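Local coordinates for putative ATP-grasp superfamily protein (Archaeoglobus fulgidus, PDB 3DF7), which is of unknown function but probably binds ATP and perhaps a metal ion, at residues A[80-85]-A[108-113]; A[86-91]-A[95-100]; A[103-108]-A[245-250]. All coordinates share one frame; numbering follows the deposited sequence.

Overall arrangement
The three contacts lie where the N-terminal parallel sheet domain meets the ATP-grasp part of the chain. Contacts 1 and 2, with centres about 15 Å apart, share helix 83-92. Contact 2 joins the helix and final strand of a beta-alpha-beta unit; it is nested within the loop of contact 1 and closes before contact 3 opens, whereas the segments of contacts 1 and 3 alternate. Contact 3 shares T108 with contact 1, about 8 Å between centres, and sits about 11 Å from contact 2. I105 touches L84, Y85 and T88, and with T108 meets A247 and I245 at the end of strand 240-246: helix 102-108 lies between helix 83-92 and the large antiparallel sheet.

Contact 1: residues A[80-85]-A[108-113]; sequences DDFLLY and TSDKWE
Two helix N-caps come together where the pre-ATP-grasp part of the chain passes into the ATP-grasp part: F82 in the N-cap position of helix 83-92 and D110 in that of helix 111-118. The evidence for direct contact is the F82 ring, whose CE1 lies 4.1 Å from S109 CB and whose CZ lies 4.3 Å from D110 CB. Both beta carbons approach the ring obliquely. With CG swung beside the backbone N (chi1 -67°), the ring reaches out from the turn to S109, the residue whose CA is nearest to that of F82.

No direct hydrogen bond spans the segments; a single water does the polar work. It accepts from Y85 N at 3.0 Å and donates to S109 OG at 2.8 Å, linking the first turn of helix 83-92 to the linker after helix 102-108. The hydroxyl is itself bonded to I105 O, so S109 relays from that helix to the water.

D110 caps the next helix by accepting from backbone N-H groups two and three residues on. One oxygen, OD2, forms a salt bridge with R141, which probably favours the charged carboxylate. The other meets two backbone amides of the first turn: W112 N donates to D110 OD1 at 2.9 Å, nearly along the C-O axis, while E113 N reaches D110 OD1 at 3.3 Å, a weak bond despite an N-H...O angle of 159°.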
ATOM      1  N   ASP A  80      11.212   0.305  -0.895  1.00 14.73           N
ATOM      2  CA  ASP A  80      12.592   0.336  -0.406  1.00 14.80           C
ATOM      3  C   ASP A  80      13.637  -0.136  -1.401  1.00 15.02           C
ATOM      4  O   ASP A  80      13.526  -1.226  -1.962  1.00 13.03           O
ATOM      5  CB  ASP A  80      12.719  -0.510   0.863  1.00 17.07           C
ATOM      6  CG  ASP A  80      11.877   0.019   2.001  1.00 20.38           C
ATOM      7  OD1 ASP A  80      10.669   0.248   1.789  1.00 19.20           O
ATOM      8  OD2 ASP A  80      12.426   0.201   3.108  1.00 24.27           O
ATOM      9  N   ASP A  81      14.661   0.692  -1.592  1.00 14.38           N
ATOM     10  CA  ASP A  81      15.764   0.391  -2.500  1.00 16.12           C
ATOM     11  C   ASP A  81      15.306  -0.060  -3.882  1.00 15.41           C
ATOM     12  O   ASP A  81      15.967  -0.875  -4.529  1.00 15.05           O
ATOM     13  CB  ASP A  81      16.676  -0.676  -1.889  1.00 18.17           C
ATOM     14  CG  ASP A  81      17.242  -0.259  -0.545  1.00 22.53           C
ATOM     15  OD1 ASP A  81      17.732   0.888  -0.430  1.00 23.02           O
ATOM     16  OD2 ASP A  81      17.203  -1.081   0.397  1.00 23.37           O
ATOM     17  N   PHE A  82      14.174   0.478  -4.326  1.00 13.29           N
ATOM     18  CA  PHE A  82      13.618   0.163  -5.638  1.00 12.61           C
ATOM     19  C   PHE A  82      13.269  -1.310  -5.837  1.00 11.25           C
ATOM     20  O   PHE A  82      13.300  -1.815  -6.956  1.00 10.69           O
ATOM     21  CB  PHE A  82      14.589   0.632  -6.724  1.00 13.27           C
ATOM     22  CG  PHE A  82      14.735   2.125  -6.787  1.00 13.15           C
ATOM     23  CD1 PHE A  82      13.709   2.912  -7.297  1.00 13.51           C
ATOM     24  CD2 PHE A  82      15.870   2.750  -6.280  1.00 14.37           C
ATOM     25  CE1 PHE A  82      13.807   4.307  -7.295  1.00 15.08           C
ATOM     26  CE2 PHE A  82      15.977   4.142  -6.272  1.00 14.79           C
ATOM     27  CZ  PHE A  82      14.939   4.920  -6.783  1.00 16.04           C
ATOM     28  N   LEU A  83      12.922  -1.988  -4.747  1.00 12.05           N
ATOM     29  CA  LEU A  83      12.553  -3.399  -4.811  1.00 10.48           C
ATOM     30  C   LEU A  83      11.258  -3.588  -5.598  1.00 10.11           C
ATOM     31  O   LEU A  83      11.205  -4.392  -6.528  1.00 10.26           O
ATOM     32  CB  LEU A  83      12.391  -3.960  -3.398  1.00 10.87           C
ATOM     33  CG  LEU A  83      11.911  -5.405  -3.266  1.00 13.49           C
ATOM     34  CD1 LEU A  83      12.893  -6.350  -3.960  1.00 13.86           C
ATOM     35  CD2 LEU A  83      11.784  -5.755  -1.790  1.00 12.73           C
ATOM     36  N   LEU A  84      10.212  -2.855  -5.223  1.00  9.36           N
ATOM     37  CA  LEU A  84       8.938  -2.959  -5.920  1.00  9.97           C
ATOM     38  C   LEU A  84       9.162  -2.656  -7.399  1.00 10.48           C
ATOM     39  O   LEU A  84       8.622  -3.329  -8.276  1.00 11.64           O
ATOM     40  CB  LEU A  84       7.919  -1.974  -5.335  1.00  9.82           C
ATOM     41  CG  LEU A  84       6.567  -1.932  -6.059  1.00  8.83           C
ATOM     42  CD1 LEU A  84       5.879  -3.289  -5.941  1.00  9.53           C
ATOM     43  CD2 LEU A  84       5.684  -0.840  -5.468  1.00  9.48           C
ATOM     44  N   TYR A  85       9.971  -1.638  -7.663  1.00 10.06           N
ATOM     45  CA  TYR A  85      10.286  -1.241  -9.028  1.00 10.88           C
ATOM     46  C   TYR A  85      10.921  -2.375  -9.837  1.00 11.56           C
ATOM     47  O   TYR A  85      10.419  -2.742 -10.906  1.00 11.10           O
ATOM     48  CB  TYR A  85      11.235  -0.037  -9.015  1.00 12.16           C
ATOM     49  CG  TYR A  85      11.839   0.270 -10.367  1.00 12.67           C
ATOM     50  CD1 TYR A  85      11.091   0.896 -11.364  1.00 13.42           C
ATOM     51  CD2 TYR A  85      13.149  -0.108 -10.665  1.00 13.81           C
ATOM     52  CE1 TYR A  85      11.631   1.135 -12.628  1.00 14.49           C
ATOM     53  CE2 TYR A  85      13.697   0.124 -11.923  1.00 14.60           C
ATOM     54  CZ  TYR A  85      12.934   0.744 -12.898  1.00 15.48           C
ATOM     55  OH  TYR A  85      13.470   0.968 -14.145  1.00 16.56           O
ATOM     56  N   THR A 108       7.122   7.162  -7.872  1.00 11.20           N
ATOM     57  CA  THR A 108       6.516   7.113  -6.542  1.00 11.69           C
ATOM     58  C   THR A 108       7.432   6.507  -5.482  1.00 13.17           C
ATOM     59  O   THR A 108       7.241   6.744  -4.289  1.00 14.45           O
ATOM     60  CB  THR A 108       5.182   6.322  -6.553  1.00 11.90           C
ATOM     61  OG1 THR A 108       5.427   4.956  -6.907  1.00 12.31           O
ATOM     62  CG2 THR A 108       4.207   6.935  -7.548  1.00  9.66           C
ATOM     63  N   SER A 109       8.429   5.737  -5.915  1.00 13.86           N
ATOM     64  CA  SER A 109       9.361   5.095  -4.989  1.00 16.65           C
ATOM     65  C   SER A 109      10.408   6.048  -4.424  1.00 18.53           C
ATOM     66  O   SER A 109      10.977   5.799  -3.357  1.00 19.71           O
ATOM     67  CB  SER A 109      10.072   3.928  -5.675  1.00 14.73           C
ATOM     68  OG  SER A 109       9.157   2.892  -5.977  1.00 15.77           O
ATOM     69  N   ASP A 110      10.670   7.127  -5.154  1.00 15.94           N
ATOM     70  CA  ASP A 110      11.642   8.125  -4.733  1.00 16.25           C
ATOM     71  C   ASP A 110      10.865   9.373  -4.331  1.00 14.52           C
ATOM     72  O   ASP A 110      10.353  10.089  -5.188  1.00 12.46           O
ATOM     73  CB  ASP A 110      12.592   8.462  -5.886  1.00 16.83           C
ATOM     74  CG  ASP A 110      13.731   9.365  -5.453  1.00 20.63           C
ATOM     75  OD1 ASP A 110      13.501  10.243  -4.595  1.00 19.14           O
ATOM     76  OD2 ASP A 110      14.853   9.205  -5.976  1.00 21.18           O
ATOM     77  N   LYS A 111      10.788   9.634  -3.032  1.00 13.41           N
ATOM     78  CA  LYS A 111      10.040  10.785  -2.533  1.00 13.04           C
ATOM     79  C   LYS A 111      10.503  12.118  -3.116  1.00 12.08           C
ATOM     80  O   LYS A 111       9.704  13.043  -3.263  1.00 10.46           O
ATOM     81  CB  LYS A 111      10.105  10.831  -1.006  1.00 14.12           C
ATOM     82  CG  LYS A 111       9.502   9.605  -0.331  1.00 18.01           C
ATOM     83  CD  LYS A 111       9.386   9.788   1.179  1.00 19.44           C
ATOM     84  CE  LYS A 111       8.945   8.499   1.855  1.00 22.29           C
ATOM     85  NZ  LYS A 111       9.963   7.423   1.736  1.00 21.82           N
ATOM     86  N   TRP A 112      11.787  12.229  -3.444  1.00 10.71           N
ATOM     87  CA  TRP A 112      12.273  13.480  -4.016  1.00 10.69           C
ATOM     88  C   TRP A 112      11.730  13.639  -5.429  1.00 12.01           C
ATOM     89  O   TRP A 112      11.313  14.726  -5.827  1.00 12.12           O
ATOM     90  CB  TRP A 112      13.801  13.522  -4.054  1.00 12.17           C
ATOM     91  CG  TRP A 112      14.307  14.815  -4.637  1.00 12.26           C
ATOM     92  CD1 TRP A 112      15.046  14.966  -5.775  1.00 13.58           C
ATOM     93  CD2 TRP A 112      14.065  16.138  -4.137  1.00 10.89           C
ATOM     94  NE1 TRP A 112      15.277  16.301  -6.019  1.00 10.33           N
ATOM     95  CE2 TRP A 112      14.686  17.041  -5.030  1.00 12.08           C
ATOM     96  CE3 TRP A 112      13.383  16.647  -3.025  1.00 10.70           C
ATOM     97  CZ2 TRP A 112      14.646  18.429  -4.841  1.00 12.03           C
ATOM     98  CZ3 TRP A 112      13.344  18.025  -2.837  1.00 10.78           C
ATOM     99  CH2 TRP A 112      13.972  18.900  -3.744  1.00 12.23           C
ATOM    100  N   GLU A 113      11.743  12.552  -6.191  1.00  9.66           N
ATOM    101  CA  GLU A 113      11.227  12.590  -7.550  1.00 11.61           C
ATOM    102  C   GLU A 113       9.713  12.810  -7.500  1.00 11.82           C
ATOM    103  O   GLU A 113       9.159  13.549  -8.310  1.00  9.97           O
ATOM    104  CB  GLU A 113      11.553  11.283  -8.280  1.00 12.85           C
ATOM    105  CG  GLU A 113      13.014  11.163  -8.714  1.00 16.87           C
ATOM    106  CD  GLU A 113      13.422  12.258  -9.689  1.00 18.94           C
ATOM    107  OE1 GLU A 113      12.704  12.462 -10.688  1.00 18.86           O
ATOM    108  OE2 GLU A 113      14.460  12.917  -9.460  1.00 23.70           O
TER
HETATM  109  O   HOH W   1      10.471   0.490  -5.659  1.00  7.04           O

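Contact 2: residues A[86-91]-A[95-100]; sequences TLTKKA and CENLGS
The first torsions of T88 and N97 bring a methyl and an amide together between helix 83-92 and the end of strand 96-97. In T88, chi1 of -57° sets OG1 beside the backbone N, where it bonds to L84 O one turn back, and leaves CG2 to face the strand. In N97, CG stands opposite the backbone N (chi1 -173°), carrying the amide toward the helix. The two side chains cross at about a right angle, with T88 CG2 3.5 Å from N97 ND2 and 3.4 Å from S100 O.

The amide is held from within its own segment. N97 OD1 accepts from G99 N at 2.7 Å, an Asx turn in which the donor sits 51° out of the carbonyl plane, and N97 ND2 gives a weak bond to S100 O at 2.9 Å. With the amide cut back to an alanine, G99 N and S100 O would probably lose these side-chain partners, and a gap would be likely to open beside the T88 methyl.

Within this beta-alpha-beta unit, A91 packs on F73 and I75 of strand 72-76, and A91 O lies 3.6 Å from C95 N. With no hydrogen bond between the segments, the helix is held by van der Waals contact, the T88 methyl lying against an amide whose polar atoms are engaged within its own segment.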
ATOM      1  N   THR A  86      12.014  -2.938  -9.328  1.00 10.41           N
ATOM      2  CA  THR A  86      12.709  -3.999 -10.051  1.00 10.84           C
ATOM      3  C   THR A  86      11.870  -5.256 -10.250  1.00 10.74           C
ATOM      4  O   THR A  86      11.896  -5.860 -11.325  1.00  9.27           O
ATOM      5  CB  THR A  86      14.048  -4.363  -9.363  1.00 11.28           C
ATOM      6  OG1 THR A  86      13.801  -4.915  -8.064  1.00 18.03           O
ATOM      7  CG2 THR A  86      14.905  -3.120  -9.216  1.00  8.55           C
ATOM      8  N   LEU A  87      11.110  -5.640  -9.229  1.00  9.94           N
ATOM      9  CA  LEU A  87      10.273  -6.826  -9.335  1.00 10.79           C
ATOM     10  C   LEU A  87       9.200  -6.627 -10.396  1.00 10.70           C
ATOM     11  O   LEU A  87       8.944  -7.517 -11.212  1.00 10.37           O
ATOM     12  CB  LEU A  87       9.628  -7.146  -7.985  1.00  9.79           C
ATOM     13  CG  LEU A  87      10.590  -7.619  -6.891  1.00 11.18           C
ATOM     14  CD1 LEU A  87       9.853  -7.709  -5.566  1.00 11.22           C
ATOM     15  CD2 LEU A  87      11.179  -8.972  -7.270  1.00 11.98           C
ATOM     16  N   THR A  88       8.579  -5.453 -10.394  1.00 10.95           N
ATOM     17  CA  THR A  88       7.531  -5.157 -11.362  1.00 12.77           C
ATOM     18  C   THR A  88       8.086  -5.079 -12.781  1.00 13.22           C
ATOM     19  O   THR A  88       7.503  -5.629 -13.717  1.00 15.61           O
ATOM     20  CB  THR A  88       6.824  -3.831 -11.028  1.00 11.39           C
ATOM     21  OG1 THR A  88       6.303  -3.893  -9.693  1.00 10.36           O
ATOM     22  CG2 THR A  88       5.676  -3.585 -12.001  1.00 12.19           C
ATOM     23  N   LYS A  89       9.215  -4.399 -12.936  1.00 14.40           N
ATOM     24  CA  LYS A  89       9.844  -4.251 -14.245  1.00 16.14           C
ATOM     25  C   LYS A  89      10.157  -5.624 -14.839  1.00 16.75           C
ATOM     26  O   LYS A  89      10.023  -5.840 -16.045  1.00 16.49           O
ATOM     27  CB  LYS A  89      11.129  -3.431 -14.114  1.00 17.80           C
ATOM     28  CG  LYS A  89      11.778  -3.060 -15.441  1.00 19.57           C
ATOM     29  CD  LYS A  89      13.020  -2.217 -15.212  1.00 24.86           C
ATOM     30  CE  LYS A  89      13.697  -1.858 -16.524  1.00 28.25           C
ATOM     31  NZ  LYS A  89      14.948  -1.095 -16.284  1.00 31.39           N
ATOM     32  N   LYS A  90      10.569  -6.549 -13.980  1.00 16.37           N
ATOM     33  CA  LYS A  90      10.894  -7.907 -14.398  1.00 17.33           C
ATOM     34  C   LYS A  90       9.630  -8.633 -14.845  1.00 16.55           C
ATOM     35  O   LYS A  90       9.611  -9.286 -15.889  1.00 15.68           O
ATOM     36  CB  LYS A  90      11.551  -8.667 -13.239  1.00 19.29           C
ATOM     37  CG  LYS A  90      11.817 -10.143 -13.517  1.00 23.51           C
ATOM     38  CD  LYS A  90      12.514 -10.814 -12.339  1.00 26.04           C
ATOM     39  CE  LYS A  90      12.751 -12.293 -12.601  1.00 27.47           C
ATOM     40  NZ  LYS A  90      13.544 -12.924 -11.509  1.00 28.70           N
ATOM     41  N   ALA A  91       8.568  -8.506 -14.056  1.00 14.79           N
ATOM     42  CA  ALA A  91       7.302  -9.159 -14.368  1.00 15.47           C
ATOM     43  C   ALA A  91       6.640  -8.629 -15.646  1.00 14.33           C
ATOM     44  O   ALA A  91       6.054  -9.395 -16.406  1.00 14.33           O
ATOM     45  CB  ALA A  91       6.347  -9.017 -13.186  1.00 14.37           C
ATOM     46  N   CYS A  95       3.596 -10.929 -18.558  1.00 18.90           N
ATOM     47  CA  CYS A  95       2.150 -10.864 -18.745  1.00 17.94           C
ATOM     48  C   CYS A  95       1.505  -9.571 -18.262  1.00 16.45           C
ATOM     49  O   CYS A  95       2.190  -8.653 -17.812  1.00 16.90           O
ATOM     50  CB  CYS A  95       1.498 -12.058 -18.049  1.00 16.88           C
ATOM     51  SG  CYS A  95       2.069 -12.301 -16.354  1.00 18.09           S
ATOM     52  N   GLU A  96       0.178  -9.512 -18.362  1.00 16.14           N
ATOM     53  CA  GLU A  96      -0.569  -8.327 -17.960  1.00 16.36           C
ATOM     54  C   GLU A  96      -0.297  -7.972 -16.506  1.00 15.23           C
ATOM     55  O   GLU A  96      -0.169  -8.847 -15.653  1.00 15.20           O
ATOM     56  CB  GLU A  96      -2.076  -8.532 -18.150  1.00 18.54           C
ATOM     57  CG  GLU A  96      -2.874  -7.241 -18.002  1.00 26.23           C
ATOM     58  CD  GLU A  96      -4.370  -7.464 -17.854  1.00 32.06           C
ATOM     59  OE1 GLU A  96      -4.948  -8.238 -18.648  1.00 35.07           O
ATOM     60  OE2 GLU A  96      -4.970  -6.853 -16.944  1.00 33.20           O
ATOM     61  N   ASN A  97      -0.226  -6.675 -16.238  1.00 12.90           N
ATOM     62  CA  ASN A  97       0.037  -6.160 -14.897  1.00 12.52           C
ATOM     63  C   ASN A  97      -1.257  -5.607 -14.298  1.00 12.30           C
ATOM     64  O   ASN A  97      -1.860  -4.695 -14.863  1.00 13.25           O
ATOM     65  CB  ASN A  97       1.082  -5.045 -14.990  1.00 12.15           C
ATOM     66  CG  ASN A  97       1.555  -4.560 -13.635  1.00 13.50           C
ATOM     67  OD1 ASN A  97       1.042  -4.969 -12.590  1.00 13.55           O
ATOM     68  ND2 ASN A  97       2.547  -3.675 -13.648  1.00 12.13           N
ATOM     69  N   LEU A  98      -1.686  -6.162 -13.167  1.00  9.70           N
ATOM     70  CA  LEU A  98      -2.901  -5.683 -12.510  1.00 10.35           C
ATOM     71  C   LEU A  98      -2.562  -4.485 -11.632  1.00  8.85           C
ATOM     72  O   LEU A  98      -3.451  -3.828 -11.089  1.00  9.11           O
ATOM     73  CB  LEU A  98      -3.540  -6.784 -11.648  1.00 10.00           C
ATOM     74  CG  LEU A  98      -4.047  -8.035 -12.372  1.00 13.41           C
ATOM     75  CD1 LEU A  98      -4.894  -8.857 -11.411  1.00 13.83           C
ATOM     76  CD2 LEU A  98      -4.873  -7.644 -13.594  1.00 12.59           C
ATOM     77  N   GLY A  99      -1.265  -4.217 -11.505  1.00  9.19           N
ATOM     78  CA  GLY A  99      -0.782  -3.102 -10.706  1.00  8.97           C
ATOM     79  C   GLY A  99      -0.201  -1.999 -11.573  1.00  9.58           C
ATOM     80  O   GLY A  99      -0.440  -1.962 -12.782  1.00 10.25           O
ATOM     81  N   SER A 100       0.572  -1.104 -10.965  1.00  8.70           N
ATOM     82  CA  SER A 100       1.169   0.017 -11.686  1.00  9.22           C
ATOM     83  C   SER A 100       2.417  -0.341 -12.490  1.00  9.24           C
ATOM     84  O   SER A 100       3.121  -1.297 -12.167  1.00  9.89           O
ATOM     85  CB  SER A 100       1.509   1.144 -10.706  1.00  8.21           C
ATOM     86  OG  SER A 100       0.336   1.677 -10.110  1.00 10.82           O
TER

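Contact 3: residues A[103-108]-A[245-250]; sequences RAIAVT and INARLT
I245, the first residue of the second segment, meets T108 at the end of strand 240-246, the edge strand of the large antiparallel sheet. Its CG2 lies 3.8 Å from T108 CG2, and its carbonyl oxygen, I245 O, lies 3.4 Å from T108 CB; the two side chains cross at about a right angle. Beyond T108, I245 also packs on L114 and L118 of helix 111-118.

N246 follows with its beta carbon pointed away from helix 102-108, whereas that of I245 points toward it; strand alternation puts E244 on the side of N246. The run E244, I245, N246 matches the Glu-x-Asn signature of ATP-grasp enzymes, in which the outer two residues commonly bind metal; the same role here is plausible but inferred.

A247 is the centre of an inverse gamma turn, closed by a weak bond from R248 N to N246 O. Its methyl, A247 CB, fits between the two helix residues, 3.9 Å from I105 CG1 and 3.8 Å from T108 OG1.

R248 makes no contact with the helix; its guanidinium bonds to its own chain. NH1 of R248 donates to L249 O at 2.9 Å, in the carbonyl plane but tilted 18° from that of the guanidinium, while its NE forms a salt bridge with E79.

The polar link across the contact is a water that accepts from T108 OG1 (2.8 Å) and A247 N (2.9 Å) and donates to I245 O. T108 can serve it because chi1 of 64° places OG1 between the backbone N and the carbonyl carbon, while CG2 goes to I245. The joint is thus buried and mainly apolar, with one water bridging T108 OG1 to I245 O and A247 N.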
ATOM      1  N   ARG A 103       7.509   2.182 -14.672  1.00 13.33           N
ATOM      2  CA  ARG A 103       7.798   3.583 -14.968  1.00 14.91           C
ATOM      3  C   ARG A 103       7.211   4.479 -13.869  1.00 14.03           C
ATOM      4  O   ARG A 103       7.890   5.353 -13.328  1.00 12.59           O
ATOM      5  CB  ARG A 103       7.191   3.955 -16.329  1.00 19.84           C
ATOM      6  CG  ARG A 103       7.479   5.376 -16.789  1.00 28.50           C
ATOM      7  CD  ARG A 103       6.913   5.659 -18.188  1.00 33.67           C
ATOM      8  NE  ARG A 103       5.521   6.122 -18.191  1.00 36.99           N
ATOM      9  CZ  ARG A 103       4.453   5.348 -18.009  1.00 39.36           C
ATOM     10  NH1 ARG A 103       4.586   4.044 -17.800  1.00 37.95           N
ATOM     11  NH2 ARG A 103       3.238   5.882 -18.054  1.00 40.81           N
ATOM     12  N   ALA A 104       5.943   4.253 -13.545  1.00 11.61           N
ATOM     13  CA  ALA A 104       5.262   5.027 -12.512  1.00 10.27           C
ATOM     14  C   ALA A 104       5.844   4.745 -11.125  1.00 12.03           C
ATOM     15  O   ALA A 104       6.001   5.654 -10.310  1.00 10.29           O
ATOM     16  CB  ALA A 104       3.778   4.706 -12.530  1.00 10.48           C
ATOM     17  N   ILE A 105       6.167   3.480 -10.867  1.00  9.86           N
ATOM     18  CA  ILE A 105       6.722   3.077  -9.579  1.00  9.79           C
ATOM     19  C   ILE A 105       8.093   3.698  -9.328  1.00 10.90           C
ATOM     20  O   ILE A 105       8.451   3.981  -8.186  1.00 10.68           O
ATOM     21  CB  ILE A 105       6.793   1.525  -9.485  1.00  9.64           C
ATOM     22  CG1 ILE A 105       5.364   0.961  -9.474  1.00 10.14           C
ATOM     23  CG2 ILE A 105       7.555   1.090  -8.229  1.00  9.86           C
ATOM     24  CD1 ILE A 105       5.274  -0.567  -9.542  1.00 10.29           C
ATOM     25  N   ALA A 106       8.859   3.924 -10.390  1.00 10.17           N
ATOM     26  CA  ALA A 106      10.175   4.530 -10.234  1.00 10.84           C
ATOM     27  C   ALA A 106      10.030   5.943  -9.672  1.00 11.74           C
ATOM     28  O   ALA A 106      10.884   6.411  -8.922  1.00 11.58           O
ATOM     29  CB  ALA A 106      10.906   4.564 -11.574  1.00 12.52           C
ATOM     30  N   VAL A 107       8.940   6.613 -10.030  1.00 10.72           N
ATOM     31  CA  VAL A 107       8.690   7.971  -9.551  1.00 12.77           C
ATOM     32  C   VAL A 107       8.139   7.981  -8.127  1.00 12.00           C
ATOM     33  O   VAL A 107       8.633   8.716  -7.270  1.00 12.60           O
ATOM     34  CB  VAL A 107       7.687   8.722 -10.457  1.00 11.21           C
ATOM     35  CG1 VAL A 107       7.341  10.077  -9.843  1.00 13.10           C
ATOM     36  CG2 VAL A 107       8.283   8.917 -11.842  1.00 14.88           C
ATOM     37  N   THR A 108       7.122   7.162  -7.872  1.00 11.20           N
ATOM     38  CA  THR A 108       6.516   7.113  -6.542  1.00 11.69           C
ATOM     39  C   THR A 108       7.432   6.507  -5.482  1.00 13.17           C
ATOM     40  O   THR A 108       7.241   6.744  -4.289  1.00 14.45           O
ATOM     41  CB  THR A 108       5.182   6.322  -6.553  1.00 11.90           C
ATOM     42  OG1 THR A 108       5.427   4.956  -6.907  1.00 12.31           O
ATOM     43  CG2 THR A 108       4.207   6.935  -7.548  1.00  9.66           C
ATOM     44  N   ILE A 245       2.551   8.319  -2.277  1.00 11.22           N
ATOM     45  CA  ILE A 245       1.724   7.536  -3.179  1.00 10.33           C
ATOM     46  C   ILE A 245       2.287   6.126  -3.219  1.00 11.62           C
ATOM     47  O   ILE A 245       3.425   5.919  -3.637  1.00  9.83           O
ATOM     48  CB  ILE A 245       1.714   8.101  -4.618  1.00 11.22           C
ATOM     49  CG1 ILE A 245       0.996   9.453  -4.648  1.00  9.06           C
ATOM     50  CG2 ILE A 245       1.017   7.115  -5.551  1.00  7.97           C
ATOM     51  CD1 ILE A 245       0.929  10.076  -6.037  1.00 11.33           C
ATOM     52  N   ASN A 246       1.494   5.162  -2.759  1.00 11.21           N
ATOM     53  CA  ASN A 246       1.915   3.769  -2.765  1.00 10.96           C
ATOM     54  C   ASN A 246       1.260   3.102  -3.962  1.00 10.08           C
ATOM     55  O   ASN A 246       0.051   2.858  -3.962  1.00 10.63           O
ATOM     56  CB  ASN A 246       1.484   3.077  -1.471  1.00 12.02           C
ATOM     57  CG  ASN A 246       2.148   3.674  -0.248  1.00 14.31           C
ATOM     58  OD1 ASN A 246       3.365   3.570  -0.072  1.00 18.02           O
ATOM     59  ND2 ASN A 246       1.356   4.311   0.602  1.00 14.22           N
ATOM     60  N   ALA A 247       2.057   2.839  -4.993  1.00  7.56           N
ATOM     61  CA  ALA A 247       1.554   2.211  -6.208  1.00  8.38           C
ATOM     62  C   ALA A 247       1.552   0.702  -6.008  1.00  9.41           C
ATOM     63  O   ALA A 247       2.226  -0.031  -6.724  1.00  8.93           O
ATOM     64  CB  ALA A 247       2.435   2.592  -7.398  1.00  7.14           C
ATOM     65  N   ARG A 248       0.777   0.257  -5.025  1.00  9.29           N
ATOM     66  CA  ARG A 248       0.677  -1.155  -4.671  1.00 10.17           C
ATOM     67  C   ARG A 248      -0.390  -1.268  -3.595  1.00  9.71           C
ATOM     68  O   ARG A 248      -0.822  -0.262  -3.037  1.00  8.85           O
ATOM     69  CB  ARG A 248       1.996  -1.636  -4.064  1.00 10.53           C
ATOM     70  CG  ARG A 248       2.411  -0.805  -2.843  1.00 11.05           C
ATOM     71  CD  ARG A 248       3.532  -1.454  -2.041  1.00 13.06           C
ATOM     72  NE  ARG A 248       4.045  -0.574  -0.987  1.00 12.39           N
ATOM     73  CZ  ARG A 248       3.476  -0.387   0.200  1.00 15.48           C
ATOM     74  NH1 ARG A 248       2.352  -1.016   0.521  1.00 17.12           N
ATOM     75  NH2 ARG A 248       4.040   0.432   1.077  1.00 16.40           N
ATOM     76  N   LEU A 249      -0.797  -2.493  -3.284  1.00  9.01           N
ATOM     77  CA  LEU A 249      -1.776  -2.694  -2.226  1.00  9.27           C
ATOM     78  C   LEU A 249      -1.203  -2.116  -0.938  1.00  7.64           C
ATOM     79  O   LEU A 249       0.013  -2.119  -0.742  1.00 10.25           O
ATOM     80  CB  LEU A 249      -2.036  -4.182  -2.007  1.00  8.67           C
ATOM     81  CG  LEU A 249      -2.719  -4.963  -3.126  1.00 10.45           C
ATOM     82  CD1 LEU A 249      -3.072  -6.363  -2.621  1.00 11.95           C
ATOM     83  CD2 LEU A 249      -3.972  -4.236  -3.565  1.00 11.05           C
ATOM     84  N   THR A 250      -2.075  -1.607  -0.071  1.00  7.84           N
ATOM     85  CA  THR A 250      -1.656  -1.063   1.215  1.00  8.47           C
ATOM     86  C   THR A 250      -2.452  -1.801   2.288  1.00  8.98           C
ATOM     87  O   THR A 250      -3.531  -2.336   2.013  1.00 10.18           O
ATOM     88  CB  THR A 250      -1.885   0.473   1.303  1.00  9.89           C
ATOM     89  OG1 THR A 250      -3.260   0.776   1.064  1.00  9.30           O
ATOM     90  CG2 THR A 250      -1.014   1.200   0.277  1.00 10.15           C
TER
HETATM   91  O   HOH W   2       4.811   3.657  -4.525  1.00 12.90           O